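ORF 37 (Human herpesvirus 8 type M, PDB 3FHD) cuts double- and single-stranded DNA as a magnesium-binding endo- and exonuclease and helps process branched viral DNA intermediates to promote production of unit-length packaged genomes. Local coordinates at residues Asn89-Ser94 with Val105-Val110. Numbering follows the deposited sequence.
Sequences NYFLFS and VCNFFV
Tyr90 meets Phe109 at the tight end of this helix pair: its CB stands over the centre of the broad, flat Phe109 ring, 3.7 Å from the centroid and nearly on the ring normal, a CH-pi contact that a phenyl face suits well. The phenol then turns its edge toward that same face, in an offset edge-to-face pair with planes at 67°, and Tyr90 CD1 comes within 3.6 Å of Phe109 CB. With CG trans to the backbone N (chi1 171°), the tyrosine ring runs on past Phe109, and CE1 lies 4.1 Å from Val110 CG2. Tyrosine suits this place because its flat ring packs against apolar Phe109 and Val110 while OH is hydrogen-bonded to Leu119 O. Nearer the turn between the helices, branched Val105 packs against buried Phe93, its CG1 3.8 Å from Phe93 CB and its CG2 over the face the ring offers; Val144 and Leu143 of helix 134-147 adjoin this pair. The solvent side, partly exposed, belongs to Cys106 and Ser94. Their small side chains are consistent with the close backbone approach, Ser94 CA to Cys106 CA being 5.6 Å, and Cys106 SG lies obliquely to the Tyr90 ring, 3.8 Å from CE1, as a sulfur-aromatic contact. The segments run at 132° to each other, and their helices, 83-100 and 104-113, form a helical hairpin in this PD-(D/E)XK nuclease, away from its magnesium site.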
loop_
_atom_site.group_PDB
_atom_site.type_symbol
_atom_site.label_atom_id
_atom_site.label_comp_id
_atom_site.label_asym_id
_atom_site.label_seq_id
_atom_site.Cartn_x
_atom_site.Cartn_y
_atom_site.Cartn_z
ATOM N N ASN A 89 20.185 -0.090 1.221
ATOM C CA ASN A 89 19.587 -1.388 1.618
ATOM C C ASN A 89 20.657 -2.307 2.222
ATOM O O ASN A 89 20.445 -2.953 3.246
ATOM C CB ASN A 89 18.898 -2.096 0.449
ATOM C CG ASN A 89 17.422 -1.646 0.267
ATOM O OD1 ASN A 89 16.496 -2.438 0.445
ATOM N ND2 ASN A 89 17.215 -0.388 -0.044
ATOM N N TYR A 90 21.819 -2.368 1.583
ATOM C CA TYR A 90 22.902 -3.177 2.130
ATOM C C TYR A 90 23.299 -2.776 3.554
ATOM O O TYR A 90 23.317 -3.619 4.449
ATOM C CB TYR A 90 24.131 -3.196 1.200
ATOM C CG TYR A 90 25.305 -3.849 1.902
ATOM C CD1 TYR A 90 25.328 -5.243 2.117
ATOM C CD2 TYR A 90 26.377 -3.087 2.363
ATOM C CE1 TYR A 90 26.400 -5.848 2.784
ATOM C CE2 TYR A 90 27.473 -3.702 3.027
ATOM C CZ TYR A 90 27.465 -5.061 3.225
ATOM O OH TYR A 90 28.544 -5.660 3.858
ATOM N N PHE A 91 23.625 -1.504 3.767
ATOM C CA PHE A 91 23.999 -1.020 5.110
ATOM C C PHE A 91 22.891 -1.225 6.137
ATOM O O PHE A 91 23.171 -1.584 7.306
ATOM C CB PHE A 91 24.402 0.465 5.057
ATOM C CG PHE A 91 25.760 0.694 4.403
ATOM C CD1 PHE A 91 26.925 0.358 5.073
ATOM C CD2 PHE A 91 25.845 1.191 3.111
ATOM C CE1 PHE A 91 28.197 0.530 4.469
ATOM C CE2 PHE A 91 27.084 1.385 2.493
ATOM C CZ PHE A 91 28.278 1.046 3.185
ATOM N N LEU A 92 21.655 -0.935 5.730
ATOM C CA LEU A 92 20.490 -1.131 6.594
ATOM C C LEU A 92 20.407 -2.596 7.068
ATOM O O LEU A 92 20.351 -2.876 8.249
ATOM C CB LEU A 92 19.191 -0.772 5.842
ATOM C CG LEU A 92 17.924 -1.060 6.670
ATOM C CD1 LEU A 92 17.977 -0.394 8.080
ATOM C CD2 LEU A 92 16.721 -0.628 5.897
ATOM N N PHE A 93 20.328 -3.518 6.121
ATOM C CA PHE A 93 20.211 -4.926 6.459
ATOM C C PHE A 93 21.465 -5.561 7.069
ATOM O O PHE A 93 21.338 -6.477 7.879
ATOM C CB PHE A 93 19.622 -5.741 5.305
ATOM C CG PHE A 93 18.120 -5.593 5.197
ATOM C CD1 PHE A 93 17.278 -6.522 5.823
ATOM C CD2 PHE A 93 17.554 -4.498 4.540
ATOM C CE1 PHE A 93 15.886 -6.395 5.749
ATOM C CE2 PHE A 93 16.152 -4.339 4.456
ATOM C CZ PHE A 93 15.305 -5.293 5.084
ATOM N N SER A 94 22.648 -5.044 6.765
ATOM C CA SER A 94 23.825 -5.495 7.518
ATOM C C SER A 94 23.642 -5.152 9.008
ATOM O O SER A 94 24.002 -5.952 9.883
ATOM C CB SER A 94 25.130 -4.882 6.987
ATOM O OG SER A 94 26.229 -5.488 7.649
ATOM N N VAL A 105 19.379 -10.950 2.941
ATOM C CA VAL A 105 19.583 -9.754 2.092
ATOM C C VAL A 105 21.070 -9.451 2.033
ATOM O O VAL A 105 21.648 -9.332 0.950
ATOM C CB VAL A 105 18.800 -8.530 2.580
ATOM C CG1 VAL A 105 19.215 -7.273 1.809
ATOM C CG2 VAL A 105 17.310 -8.756 2.433
ATOM N N CYS A 106 21.685 -9.369 3.213
ATOM C CA CYS A 106 23.100 -9.135 3.341
ATOM C C CYS A 106 23.910 -10.263 2.668
ATOM O O CYS A 106 24.879 -9.995 1.950
ATOM C CB CYS A 106 23.431 -8.966 4.842
ATOM S SG CYS A 106 25.060 -8.395 5.261
ATOM N N ASN A 107 23.494 -11.521 2.857
ATOM C CA ASN A 107 24.192 -12.651 2.246
ATOM C C ASN A 107 24.238 -12.524 0.737
ATOM O O ASN A 107 25.267 -12.798 0.139
ATOM C CB ASN A 107 23.538 -13.980 2.612
ATOM C CG ASN A 107 23.844 -14.405 4.040
ATOM O OD1 ASN A 107 24.791 -13.926 4.648
ATOM N ND2 ASN A 107 23.032 -15.313 4.576
ATOM N N PHE A 108 23.116 -12.113 0.144
ATOM C CA PHE A 108 23.015 -11.959 -1.313
ATOM C C PHE A 108 23.946 -10.876 -1.880
ATOM O O PHE A 108 24.622 -11.114 -2.890
ATOM C CB PHE A 108 21.575 -11.706 -1.767
ATOM C CG PHE A 108 21.405 -11.705 -3.290
ATOM C CD1 PHE A 108 21.220 -12.909 -3.991
ATOM C CD2 PHE A 108 21.445 -10.511 -4.011
ATOM C CE1 PHE A 108 21.075 -12.913 -5.393
ATOM C CE2 PHE A 108 21.309 -10.502 -5.405
ATOM C CZ PHE A 108 21.117 -11.704 -6.102
ATOM N N PHE A 109 23.973 -9.701 -1.249
ATOM C CA PHE A 109 24.900 -8.656 -1.636
ATOM C C PHE A 109 26.311 -9.186 -1.596
ATOM O O PHE A 109 27.034 -9.141 -2.592
ATOM C CB PHE A 109 24.818 -7.458 -0.672
ATOM C CG PHE A 109 23.740 -6.449 -1.015
ATOM C CD1 PHE A 109 23.891 -5.580 -2.097
ATOM C CD2 PHE A 109 22.584 -6.345 -0.213
ATOM C CE1 PHE A 109 22.875 -4.644 -2.388
ATOM C CE2 PHE A 109 21.580 -5.409 -0.488
ATOM C CZ PHE A 109 21.717 -4.566 -1.561
ATOM N N VAL A 110 26.711 -9.693 -0.436
ATOM C CA VAL A 110 28.090 -10.176 -0.275
ATOM C C VAL A 110 28.457 -11.258 -1.311
ATOM O O VAL A 110 29.491 -11.156 -1.992
ATOM C CB VAL A 110 28.386 -10.592 1.186
ATOM C CG1 VAL A 110 29.758 -11.289 1.315
ATOM C CG2 VAL A 110 28.339 -9.374 2.103
#